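Phospholipase C-beta (PLC-beta) (PDB 3QR0) is a multidomain phospholipase C of the beta class, combining a PH domain, EF-hand-like helices, a calcium-binding X and Y region of the TIM-barrel type and a C2 domain. Local coordinates at residues 29-34 / 85-90; 160-165 / 170-175; 303-306 / 310-313; 337-340 / 345-348; 800-805 / 810-815. All blocks are in the same frame, centred on the assembly; numbering follows the deposited sequence.

Interaction 1 of 5, residues 29-34 / 85-90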
# COMPACT_ATOMS: atom_id res chain seq x y z
N LEU A 29 16.91 26.01 10.18
CA LEU A 29 17.98 26.17 9.21
C LEU A 29 17.93 24.97 8.28
O LEU A 29 17.90 23.83 8.73
CB LEU A 29 19.36 26.26 9.88
CG LEU A 29 19.68 27.56 10.62
CD1 LEU A 29 21.13 27.54 11.11
CD2 LEU A 29 19.43 28.80 9.76
N LYS A 30 17.90 25.24 6.97
CA LYS A 30 17.85 24.20 5.96
C LYS A 30 19.21 24.09 5.28
O LYS A 30 19.81 25.10 4.94
CB LYS A 30 16.78 24.53 4.92
CG LYS A 30 16.59 23.49 3.84
CD LYS A 30 15.54 23.93 2.84
CE LYS A 30 15.12 22.77 1.94
NZ LYS A 30 16.26 22.27 1.13
N TRP A 31 19.70 22.87 5.09
CA TRP A 31 20.97 22.63 4.41
C TRP A 31 20.88 21.41 3.49
O TRP A 31 19.95 20.61 3.61
CB TRP A 31 22.10 22.46 5.43
CG TRP A 31 21.91 21.29 6.35
CD1 TRP A 31 21.14 21.25 7.47
CD2 TRP A 31 22.50 19.99 6.21
NE1 TRP A 31 21.21 20.00 8.04
CE2 TRP A 31 22.04 19.21 7.29
CE3 TRP A 31 23.36 19.41 5.28
CZ2 TRP A 31 22.41 17.88 7.47
CZ3 TRP A 31 23.74 18.08 5.45
CH2 TRP A 31 23.27 17.33 6.54
N GLU A 32 21.85 21.28 2.59
CA GLU A 32 21.89 20.19 1.62
C GLU A 32 23.24 19.49 1.65
O GLU A 32 24.26 20.13 1.87
CB GLU A 32 21.69 20.73 0.21
CG GLU A 32 20.30 21.25 -0.08
CD GLU A 32 20.17 21.77 -1.50
OE1 GLU A 32 20.92 21.30 -2.39
OE2 GLU A 32 19.32 22.65 -1.74
N GLU A 33 23.24 18.19 1.40
CA GLU A 33 24.48 17.44 1.20
C GLU A 33 25.16 17.93 -0.08
O GLU A 33 24.50 18.16 -1.09
CB GLU A 33 24.21 15.94 1.07
CG GLU A 33 23.92 15.24 2.38
CD GLU A 33 23.60 13.77 2.18
OE1 GLU A 33 22.80 13.44 1.28
OE2 GLU A 33 24.14 12.93 2.93
N GLY A 34 26.48 18.07 -0.03
CA GLY A 34 27.27 18.49 -1.19
C GLY A 34 27.38 20.00 -1.39
O GLY A 34 27.86 20.44 -2.42
N LYS A 85 31.71 22.02 8.15
CA LYS A 85 32.12 22.89 9.26
C LYS A 85 31.21 24.10 9.43
O LYS A 85 30.76 24.40 10.53
CB LYS A 85 33.57 23.36 9.07
CG LYS A 85 34.11 24.18 10.24
CD LYS A 85 35.57 24.56 10.04
CE LYS A 85 36.14 25.28 11.25
NZ LYS A 85 37.60 25.54 11.11
N LYS A 86 30.95 24.80 8.33
CA LYS A 86 30.19 26.05 8.37
C LYS A 86 28.72 25.82 8.74
O LYS A 86 28.13 26.61 9.47
CB LYS A 86 30.32 26.80 7.04
CG LYS A 86 31.77 27.18 6.72
CD LYS A 86 31.90 28.09 5.51
CE LYS A 86 33.36 28.24 5.11
NZ LYS A 86 33.54 29.22 4.00
N ILE A 87 28.15 24.72 8.25
CA ILE A 87 26.78 24.34 8.58
C ILE A 87 26.68 23.93 10.05
O ILE A 87 25.78 24.38 10.77
CB ILE A 87 26.26 23.21 7.66
CG1 ILE A 87 26.23 23.67 6.20
CG2 ILE A 87 24.87 22.77 8.08
CD1 ILE A 87 25.93 22.56 5.22
N LYS A 88 27.60 23.07 10.50
CA LYS A 88 27.67 22.65 11.90
C LYS A 88 27.75 23.84 12.86
O LYS A 88 27.07 23.85 13.89
CB LYS A 88 28.89 21.76 12.14
CG LYS A 88 28.72 20.33 11.69
CD LYS A 88 29.96 19.50 11.99
CE LYS A 88 30.06 19.12 13.46
NZ LYS A 88 31.46 18.85 13.87
N GLU A 89 28.59 24.81 12.54
CA GLU A 89 28.74 26.00 13.38
C GLU A 89 27.45 26.80 13.44
O GLU A 89 27.02 27.22 14.52
CB GLU A 89 29.92 26.86 12.90
CG GLU A 89 31.28 26.26 13.25
CD GLU A 89 32.47 27.02 12.65
OE1 GLU A 89 32.26 27.92 11.80
OE2 GLU A 89 33.62 26.70 13.03
N ALA A 90 26.81 27.00 12.28
CA ALA A 90 25.55 27.72 12.20
C ALA A 90 24.44 26.98 12.96
O ALA A 90 23.66 27.60 13.69
CB ALA A 90 25.15 27.93 10.75

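Interaction 2 of 5, residues 160-165 / 170-175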
# COMPACT_ATOMS: atom_id res chain seq x y z
N PHE A 160 -6.51 24.08 -0.91
CA PHE A 160 -5.65 24.50 0.20
C PHE A 160 -4.23 24.81 -0.25
O PHE A 160 -3.57 25.68 0.34
CB PHE A 160 -5.68 23.48 1.34
CG PHE A 160 -6.78 23.73 2.31
CD1 PHE A 160 -8.04 23.16 2.12
CD2 PHE A 160 -6.59 24.56 3.41
CE1 PHE A 160 -9.08 23.39 3.01
CE2 PHE A 160 -7.63 24.79 4.31
CZ PHE A 160 -8.87 24.21 4.11
N ARG A 161 -3.75 24.12 -1.28
CA ARG A 161 -2.48 24.49 -1.87
C ARG A 161 -2.54 25.92 -2.41
O ARG A 161 -1.67 26.74 -2.13
CB ARG A 161 -2.07 23.53 -3.00
CG ARG A 161 -0.61 23.72 -3.37
CD ARG A 161 -0.21 23.00 -4.62
NE ARG A 161 0.98 23.62 -5.21
CZ ARG A 161 1.78 23.05 -6.10
NH1 ARG A 161 1.56 21.81 -6.53
NH2 ARG A 161 2.83 23.72 -6.56
N LEU A 162 -3.60 26.21 -3.17
CA LEU A 162 -3.76 27.52 -3.79
C LEU A 162 -3.91 28.66 -2.78
O LEU A 162 -3.41 29.76 -3.02
CB LEU A 162 -4.95 27.51 -4.76
CG LEU A 162 -4.73 26.68 -6.02
CD1 LEU A 162 -6.01 26.56 -6.82
CD2 LEU A 162 -3.61 27.27 -6.89
N THR A 163 -4.60 28.41 -1.67
CA THR A 163 -4.89 29.44 -0.68
C THR A 163 -3.87 29.52 0.48
O THR A 163 -3.99 30.38 1.34
CB THR A 163 -6.30 29.28 -0.09
OG1 THR A 163 -6.42 28.02 0.59
CG2 THR A 163 -7.34 29.37 -1.19
N THR A 164 -2.89 28.62 0.50
CA THR A 164 -1.83 28.68 1.52
C THR A 164 -0.45 28.74 0.88
O THR A 164 0.28 29.71 1.06
CB THR A 164 -1.91 27.50 2.51
OG1 THR A 164 -1.57 26.27 1.86
CG2 THR A 164 -3.32 27.39 3.10
N VAL A 165 -0.09 27.71 0.11
CA VAL A 165 1.24 27.64 -0.51
C VAL A 165 1.43 28.71 -1.59
O VAL A 165 2.43 29.42 -1.59
CB VAL A 165 1.50 26.26 -1.16
CG1 VAL A 165 2.90 26.23 -1.78
CG2 VAL A 165 1.33 25.15 -0.13
N ASN A 170 -2.77 37.81 0.18
CA ASN A 170 -4.20 37.51 0.17
C ASN A 170 -4.81 37.43 -1.23
O ASN A 170 -5.98 37.76 -1.43
CB ASN A 170 -4.96 38.52 1.05
CG ASN A 170 -4.55 38.45 2.51
OD1 ASN A 170 -4.31 37.37 3.06
ND2 ASN A 170 -4.48 39.61 3.16
N LYS A 171 -4.02 36.96 -2.20
CA LYS A 171 -4.49 36.81 -3.57
C LYS A 171 -3.94 35.53 -4.18
O LYS A 171 -2.80 35.14 -3.92
CB LYS A 171 -4.06 38.01 -4.43
CG LYS A 171 -4.74 39.32 -4.05
CD LYS A 171 -4.21 40.48 -4.87
CE LYS A 171 -5.05 41.73 -4.66
NZ LYS A 171 -4.56 42.89 -5.45
N ILE A 172 -4.77 34.88 -4.99
CA ILE A 172 -4.39 33.64 -5.67
C ILE A 172 -4.06 33.96 -7.12
O ILE A 172 -4.95 34.32 -7.89
CB ILE A 172 -5.53 32.60 -5.63
CG1 ILE A 172 -5.85 32.19 -4.19
CG2 ILE A 172 -5.15 31.36 -6.44
CD1 ILE A 172 -6.62 33.22 -3.38
N PRO A 173 -2.77 33.85 -7.51
CA PRO A 173 -2.43 34.16 -8.90
C PRO A 173 -2.99 33.12 -9.88
O PRO A 173 -2.97 31.92 -9.59
CB PRO A 173 -0.90 34.17 -8.91
CG PRO A 173 -0.47 33.47 -7.69
CD PRO A 173 -1.60 33.46 -6.71
N VAL A 174 -3.51 33.59 -11.01
CA VAL A 174 -4.03 32.70 -12.06
C VAL A 174 -2.92 31.78 -12.56
O VAL A 174 -3.15 30.61 -12.83
CB VAL A 174 -4.62 33.49 -13.25
CG1 VAL A 174 -4.97 32.54 -14.40
CG2 VAL A 174 -5.84 34.29 -12.82
N LYS A 175 -1.72 32.34 -12.66
CA LYS A 175 -0.51 31.59 -12.98
C LYS A 175 -0.36 30.33 -12.10
O LYS A 175 0.04 29.27 -12.59
CB LYS A 175 0.71 32.51 -12.80
CG LYS A 175 2.05 31.90 -13.14
CD LYS A 175 3.12 32.99 -13.18
CE LYS A 175 4.50 32.42 -13.42
NZ LYS A 175 5.50 33.50 -13.68

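Interaction 3 of 5, residues 303-306 / 310-313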
# COMPACT_ATOMS: atom_id res chain seq x y z
N LEU A 303 -23.32 14.99 -8.74
CA LEU A 303 -21.88 14.91 -9.01
C LEU A 303 -21.08 15.21 -7.74
O LEU A 303 -20.08 14.54 -7.46
CB LEU A 303 -21.49 15.88 -10.13
CG LEU A 303 -20.02 15.87 -10.58
CD1 LEU A 303 -19.49 14.45 -10.76
CD2 LEU A 303 -19.88 16.67 -11.87
N TYR A 304 -21.54 16.19 -6.97
CA TYR A 304 -20.90 16.52 -5.69
C TYR A 304 -20.90 15.30 -4.77
O TYR A 304 -19.87 14.92 -4.23
CB TYR A 304 -21.61 17.71 -5.03
CG TYR A 304 -20.96 18.22 -3.76
CD1 TYR A 304 -20.10 19.32 -3.79
CD2 TYR A 304 -21.22 17.62 -2.54
CE1 TYR A 304 -19.51 19.80 -2.62
CE2 TYR A 304 -20.62 18.09 -1.36
CZ TYR A 304 -19.78 19.17 -1.41
OH TYR A 304 -19.20 19.63 -0.25
N PHE A 305 -22.07 14.68 -4.60
CA PHE A 305 -22.17 13.46 -3.79
C PHE A 305 -21.21 12.38 -4.28
O PHE A 305 -20.51 11.75 -3.48
CB PHE A 305 -23.58 12.87 -3.81
CG PHE A 305 -23.62 11.42 -3.38
CD1 PHE A 305 -23.48 11.09 -2.05
CD2 PHE A 305 -23.74 10.40 -4.32
CE1 PHE A 305 -23.48 9.76 -1.65
CE2 PHE A 305 -23.74 9.08 -3.92
CZ PHE A 305 -23.61 8.76 -2.59
N LEU A 306 -21.22 12.14 -5.58
CA LEU A 306 -20.46 11.04 -6.16
C LEU A 306 -18.97 11.17 -5.89
O LEU A 306 -18.26 10.17 -5.82
CB LEU A 306 -20.71 10.93 -7.67
CG LEU A 306 -22.09 10.44 -8.11
CD1 LEU A 306 -22.24 10.66 -9.61
CD2 LEU A 306 -22.30 8.98 -7.74
N GLU A 310 -18.95 10.64 1.49
CA GLU A 310 -20.11 9.76 1.65
C GLU A 310 -20.10 8.62 0.62
O GLU A 310 -20.58 7.52 0.91
CB GLU A 310 -21.41 10.55 1.50
CG GLU A 310 -22.65 9.83 2.03
CD GLU A 310 -22.67 9.72 3.55
OE1 GLU A 310 -22.24 10.69 4.22
OE2 GLU A 310 -23.11 8.67 4.06
N ASN A 311 -19.57 8.90 -0.57
CA ASN A 311 -19.47 7.92 -1.65
C ASN A 311 -18.07 7.32 -1.83
O ASN A 311 -17.79 6.71 -2.86
CB ASN A 311 -19.93 8.52 -2.98
CG ASN A 311 -20.35 7.46 -3.99
OD1 ASN A 311 -21.04 6.51 -3.64
ND2 ASN A 311 -19.89 7.60 -5.24
N ASN A 312 -17.21 7.47 -0.82
CA ASN A 312 -15.87 6.88 -0.85
C ASN A 312 -15.95 5.37 -1.09
O ASN A 312 -16.70 4.66 -0.41
CB ASN A 312 -15.11 7.19 0.45
CG ASN A 312 -13.59 7.00 0.33
OD1 ASN A 312 -13.12 6.00 -0.19
ND2 ASN A 312 -12.84 7.96 0.84
N LEU A 313 -15.19 4.89 -2.07
CA LEU A 313 -15.20 3.47 -2.42
C LEU A 313 -14.59 2.60 -1.30
O LEU A 313 -14.94 1.43 -1.17
CB LEU A 313 -14.47 3.22 -3.74
CG LEU A 313 -12.94 3.13 -3.72
CD1 LEU A 313 -12.47 1.75 -3.23
CD2 LEU A 313 -12.37 3.42 -5.09

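Interaction 4 of 5, residues 337-340 / 345-348. With CA (calcium ion), chain B.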
# COMPACT_ATOMS: atom_id res chain seq x y z
N SER A 337 8.84 -9.61 2.95
CA SER A 337 9.87 -9.17 2.02
C SER A 337 10.98 -10.23 1.85
O SER A 337 11.41 -10.82 2.83
CB SER A 337 10.49 -7.87 2.53
OG SER A 337 11.74 -7.61 1.93
N HIS A 338 11.42 -10.43 0.61
CA HIS A 338 12.54 -11.33 0.29
C HIS A 338 13.85 -10.56 0.04
O HIS A 338 13.81 -9.47 -0.56
CB HIS A 338 12.22 -12.15 -0.97
CG HIS A 338 13.38 -12.94 -1.50
ND1 HIS A 338 14.00 -12.66 -2.70
CD2 HIS A 338 14.03 -14.01 -0.98
CE1 HIS A 338 14.98 -13.51 -2.89
NE2 HIS A 338 15.03 -14.34 -1.87
N ASN A 339 14.99 -11.14 0.44
CA ASN A 339 16.33 -10.51 0.34
C ASN A 339 16.21 -9.00 0.45
O ASN A 339 16.53 -8.25 -0.48
CB ASN A 339 17.08 -10.92 -0.95
CG ASN A 339 17.72 -12.31 -0.89
OD1 ASN A 339 17.73 -12.97 0.16
ND2 ASN A 339 18.26 -12.77 -2.02
N THR A 340 15.72 -8.59 1.61
CA THR A 340 15.27 -7.22 1.87
C THR A 340 16.38 -6.19 1.66
O THR A 340 16.11 -5.06 1.24
CB THR A 340 14.76 -7.13 3.33
OG1 THR A 340 13.85 -8.20 3.58
CG2 THR A 340 14.08 -5.78 3.60
N HIS A 345 19.06 -5.42 -8.67
CA HIS A 345 19.35 -6.73 -9.27
C HIS A 345 19.96 -7.66 -8.23
O HIS A 345 20.73 -7.22 -7.37
CB HIS A 345 20.33 -6.51 -10.43
CG HIS A 345 20.41 -7.65 -11.40
ND1 HIS A 345 21.31 -8.68 -11.26
CD2 HIS A 345 19.77 -7.86 -12.58
CE1 HIS A 345 21.19 -9.51 -12.29
NE2 HIS A 345 20.26 -9.03 -13.10
N GLN A 346 19.62 -8.95 -8.31
CA GLN A 346 20.09 -9.95 -7.34
C GLN A 346 21.59 -10.23 -7.39
O GLN A 346 22.17 -10.68 -6.40
CB GLN A 346 19.34 -11.27 -7.52
CG GLN A 346 17.84 -11.22 -7.27
CD GLN A 346 17.48 -11.00 -5.82
OE1 GLN A 346 17.87 -11.78 -4.95
NE2 GLN A 346 16.74 -9.94 -5.54
N LEU A 347 22.22 -10.00 -8.54
CA LEU A 347 23.62 -10.35 -8.75
C LEU A 347 24.56 -9.16 -8.84
O LEU A 347 25.72 -9.26 -8.45
CB LEU A 347 23.78 -11.20 -10.01
CG LEU A 347 22.93 -12.47 -10.11
CD1 LEU A 347 23.23 -13.16 -11.44
CD2 LEU A 347 23.18 -13.40 -8.95
N THR A 348 24.08 -8.03 -9.37
CA THR A 348 24.92 -6.86 -9.62
C THR A 348 24.47 -5.60 -8.89
O THR A 348 25.04 -4.53 -9.11
CB THR A 348 24.95 -6.54 -11.13
OG1 THR A 348 23.61 -6.33 -11.60
CG2 THR A 348 25.59 -7.69 -11.91
CA CA B . 18.47 -14.96 1.00
O HOH W 1 16.89 -16.00 -0.54
O HOH W 2 15.59 -8.76 -3.06
O HOH W 3 19.53 -15.60 -1.13

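Interaction 5 of 5, residues 800-805 / 810-815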
# COMPACT_ATOMS: atom_id res chain seq x y z
N ALA A 800 -3.43 -24.60 -14.81
CA ALA A 800 -4.24 -23.62 -14.09
C ALA A 800 -3.43 -22.40 -13.67
O ALA A 800 -3.93 -21.28 -13.71
CB ALA A 800 -4.89 -24.26 -12.86
N LEU A 801 -2.17 -22.63 -13.28
CA LEU A 801 -1.30 -21.55 -12.80
C LEU A 801 -0.81 -20.61 -13.90
O LEU A 801 -0.26 -19.55 -13.60
CB LEU A 801 -0.11 -22.12 -12.03
CG LEU A 801 -0.46 -22.80 -10.71
CD1 LEU A 801 0.78 -23.48 -10.14
CD2 LEU A 801 -1.05 -21.81 -9.69
N CYS A 802 -1.01 -20.98 -15.16
CA CYS A 802 -0.71 -20.10 -16.29
C CYS A 802 -1.55 -18.82 -16.29
O CYS A 802 -1.11 -17.80 -16.80
CB CYS A 802 -0.87 -20.84 -17.63
SG CYS A 802 0.38 -22.13 -17.92
N ALA A 803 -2.75 -18.87 -15.70
CA ALA A 803 -3.61 -17.68 -15.59
C ALA A 803 -2.95 -16.47 -14.92
O ALA A 803 -3.34 -15.34 -15.17
CB ALA A 803 -4.91 -18.03 -14.86
N PHE A 804 -1.96 -16.72 -14.05
CA PHE A 804 -1.25 -15.64 -13.34
C PHE A 804 -0.16 -14.94 -14.16
O PHE A 804 0.28 -13.84 -13.79
CB PHE A 804 -0.63 -16.20 -12.07
CG PHE A 804 -1.64 -16.67 -11.07
CD1 PHE A 804 -2.26 -15.76 -10.22
CD2 PHE A 804 -1.98 -18.00 -11.00
CE1 PHE A 804 -3.21 -16.19 -9.31
CE2 PHE A 804 -2.93 -18.44 -10.08
CZ PHE A 804 -3.54 -17.54 -9.24
N GLU A 805 0.27 -15.57 -15.25
CA GLU A 805 1.41 -15.06 -16.02
C GLU A 805 1.04 -13.79 -16.77
O GLU A 805 -0.14 -13.51 -17.02
CB GLU A 805 1.92 -16.12 -17.00
CG GLU A 805 2.49 -17.37 -16.33
CD GLU A 805 3.74 -17.09 -15.50
OE1 GLU A 805 4.54 -16.21 -15.89
OE2 GLU A 805 3.91 -17.73 -14.44
N ALA A 810 0.14 -17.58 -23.95
CA ALA A 810 1.49 -17.99 -24.35
C ALA A 810 2.10 -18.97 -23.35
O ALA A 810 2.78 -19.92 -23.74
CB ALA A 810 2.39 -16.77 -24.52
N ALA A 811 1.88 -18.72 -22.06
CA ALA A 811 2.36 -19.63 -21.01
C ALA A 811 1.70 -21.00 -21.12
O ALA A 811 2.36 -22.03 -20.95
CB ALA A 811 2.11 -19.03 -19.63
N LEU A 812 0.40 -21.01 -21.39
CA LEU A 812 -0.36 -22.26 -21.54
C LEU A 812 0.07 -23.03 -22.80
O LEU A 812 0.18 -24.25 -22.77
CB LEU A 812 -1.87 -21.95 -21.59
CG LEU A 812 -2.85 -23.11 -21.43
CD1 LEU A 812 -2.69 -23.78 -20.08
CD2 LEU A 812 -4.27 -22.61 -21.62
N ASN A 813 0.31 -22.30 -23.89
CA ASN A 813 0.81 -22.90 -25.13
C ASN A 813 2.21 -23.49 -24.98
O ASN A 813 2.52 -24.51 -25.59
CB ASN A 813 0.82 -21.86 -26.26
CG ASN A 813 -0.57 -21.45 -26.72
OD1 ASN A 813 -1.57 -22.10 -26.39
ND2 ASN A 813 -0.64 -20.38 -27.49
N ALA A 814 3.05 -22.83 -24.19
CA ALA A 814 4.44 -23.27 -23.99
C ALA A 814 4.55 -24.54 -23.13
O ALA A 814 5.55 -25.25 -23.21
CB ALA A 814 5.27 -22.15 -23.37
N ALA A 815 3.53 -24.82 -22.32
CA ALA A 815 3.55 -25.97 -21.41
C ALA A 815 3.31 -27.28 -22.16
O ALA A 815 4.07 -28.24 -22.01
CB ALA A 815 2.52 -25.79 -20.31

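Interaction 1 of 5, residues 29-34 / 85-90
Apolar packing of Leu29 and Trp31 against Ile87 and Ala90 lays helix 85-93 beside strand 26-31 in the PH domain, a strand-to-helix contact carried mainly by side chains. At its heart the methyl CG2 of Ile87 lies over one face of the indole in a CH-pi contact, 4.1 Å from the centroid of the five-membered ring of Trp31 and 24° off its normal. The methyl is offset toward the rim, where Trp31 CG is its closest ring atom at 3.7 Å. The longer branch of Ile87 reaches the root of the indole, with CD1 3.8 Å from Trp31 CB, and the two side chains meet at about a right angle. With CG of Trp31 placed between its backbone N and carbonyl carbon (chi1 61°), the indole presents a face to the helix. About one turn further along the helix, Leu29 CD1 lies 3.6 Å from Ala90 O and 4.1 Å from Ala90 CB.

Pro82 touches both Trp31 and Ile87, while Phe94 lies against Leu29. Strand 26-31 is itself held within the antiparallel sheet: Leu29 and Trp31 bond through their backbones to Val123 and His121 of strand 118-124, Lys30 to Ile39 of strand 39-45, and the Trp31 ring stacks on that of His121.

Interaction 2 of 5, residues 160-165 / 170-175
Ile172 faces Leu162 and Thr163 of helix 151-165 and packs closely against Leu162, while the residues just before it turn to solvent. The tight part is small: aliphatic carbons of Ile172 against the backbone O and CB of Leu162. Ile172 CG1 approaches the carbonyl, 3.6 Å from Leu162 O, and the other branch, CG2, rests 4.2 Å from Leu162 CB. Placing CG1 anti to its own carbonyl carbon (chi1 -63°) gives Ile172 two branches for the same helix residue. Thr163 joins more loosely, its methyl CG2 4.4 Å from Ile172 CG1. The hydroxyl of Thr163 is bonded to the carbonyl of Tyr159, which leaves the methyl for the isoleucine. Phe213 lies against both Leu162 and Thr163, and Ile177 and Cys180 of helix 174-181 extend this apolar patch.

On the loose side, Lys171 points away from the helix and Asn170 is likewise exposed. Residues 161-165 form a wider pi-type turn, with weak backbone bonds from Thr164 N. There the side chain of Thr164 helps: its OG1 donates to Phe160 O at 2.6 Å, the donor lying 29° out of the carbonyl plane.

Strand 171-173 pairs antiparallel with strand 207-209, Ile172 bonding to Ile208, and Pro173 occupies the N-cap position of helix 174-181. Helix, loop with a short strand, and second helix, matched by a partner strand, is consistent with a pair of EF-hand-like units, in which the hydrophobic residue of the loop strand packs between the helices.

Interaction 3 of 5, residues 303-306 / 310-313
Phe305 and Asn311 meet where helix 299-307 of the EF-hand-like region ends and the chain folds back on it, a helix-to-loop turn facing the C2 domain. The amide of Asn311 reaches back to the helix end: ND2 donates to Leu306 O at 3.1 Å, with a nearly straight N-H...O angle of 174°. The acceptor lies in the amide plane of Asn311, although the bond leaves the carbonyl well bent, at a C=O...N angle of 112°. Leu306 O takes a second bond from His747 ND1. The amide is gripped elsewhere too, ND2 by Tyr745 O and OD1 by Gln258 NE2, so its rotation is fixed and this buried polar group is satisfied from the EF-hand-like region and the C2 domain together. Alongside it, pointing the same way, runs the side chain of Leu306, whose CD2 is 3.7 Å from Asn311 ND2.

Phe305 has its CG anti to the backbone N (chi1 161°), which brings the ring to the returning loop. Helix 247-257 contacts the same ring, through Phe250 edge-to-face and through Phe253 and Leu254. Glu310 meets the ring at its edge, in plane, while its carboxylate leads away to Tyr271 OH; Glu310 CG is 3.8 Å from Phe305 CE1. Over one face, Asn311 CB makes a CH-pi contact, 4.0 Å from the centroid of the Phe305 ring.

Interaction 4 of 5, residues 337-340 / 345-348
Asn339 and Gln346 join two loop segments through their side-chain amides, and the hydrogen bond between them is the direct polar link. Asn339 ND2 donates to Gln346 OE1 at 3.1 Å, with an N-H...O angle of 156°; the donor lies in the carbonyl plane, and the two amides are nearly coplanar, 11° apart. Bent at chi2 (-69°), the Gln346 chain turns its amide to Asn339.

Asn339 OD1 binds the calcium ion at 2.3 Å; waters 1 and 3 also bind it, at 2.4 and 2.5 Å from the calcium ion. Asn339 ND2 donates to water 3 at 3.2 Å as well as to Gln346. The amide cannot flip without losing partners, so Gln346 is placed as a second-shell residue, consistent with orienting this metal ligand.

Water 2 accepts from Gln346 NE2 at 3.0 Å and lies 2.8 Å from Asn339 O, to which it can donate; Gln346 NE2 also bonds to Ser580 OG. His338 NE2 is hydrogen-bonded to water 1, 2.8 Å away, and its ND1 to Asn599 OD1.

Glu368, Asp370 and Glu417 supply the remaining protein ligands, making this the acidic calcium site of the X domain in the TIM-barrel-type core of phosphoinositide-specific phospholipases C.

Interaction 5 of 5, residues 800-805 / 810-815
Cys802 and Glu805 are the residues of 800-805 that touch helix 808-815, and the segment takes them there along a helical but irregularly bonded run. Ala800, the last residue of helix 793-800, keeps its methyl away from the partner, toward Phe639. Leu801 likewise faces elsewhere, against Ile587 of helix 586-589. Cys802 then turns toward the second helix. Its SG stands over the backbone between two residues, 3.6 Å from Ala811 O and 3.6 Å from Leu812 N, contacts of packing rather than hydrogen bonds. The thiol also has apolar neighbours, Ala811 CB at 3.9 Å and Leu812 CD1 at 4.1 Å. Leu812 has its CG anti to the backbone N (chi1 -167°), and it is the CD1 branch that arrives beside the sulfur.

The chain doubles back here: 801-804, helical in backbone angles but without the regular bonds, packs against helix 808-815 in a helical turn-back near the C-terminal end of the chain. Its return to the core is consistent with the proximal C-terminal helices of the PLC-beta family, which fold against the catalytic domain.

Ala803 points away from helix 808-815. Phe804 is buried on the core side, against Gln586, Ile587 and Pro679, while its backbone O accepts a hydrogen bond from Arg684 NH1. At Glu805, whose N bonds to Cys802 O at 3.0 Å, the side chain bends at chi2 (-64°), and the aliphatic part rests on a methyl, CG 3.7 Å from Ala811 CB.

The five contacts follow one another along the chain and none touches another. Interaction 4 alone holds a calcium ligand. The contact nearest to it is interaction 5, at the C-terminal helices, whose centre is about 26 Å away and whose nearest atoms are about 16 Å away. Interactions 2 and 3, in separate parts of the EF-hand-like region, are also about 26 Å apart between centres, with about 11 Å between nearest atoms. Interactions 3 and 4 lie on opposite sides of the chain's centre, about 42 Å apart between centres. Interaction 1, in the PH domain, is most distant from interaction 5, at about 57 Å between centres, and these two also lie on opposite sides of the chain's centre.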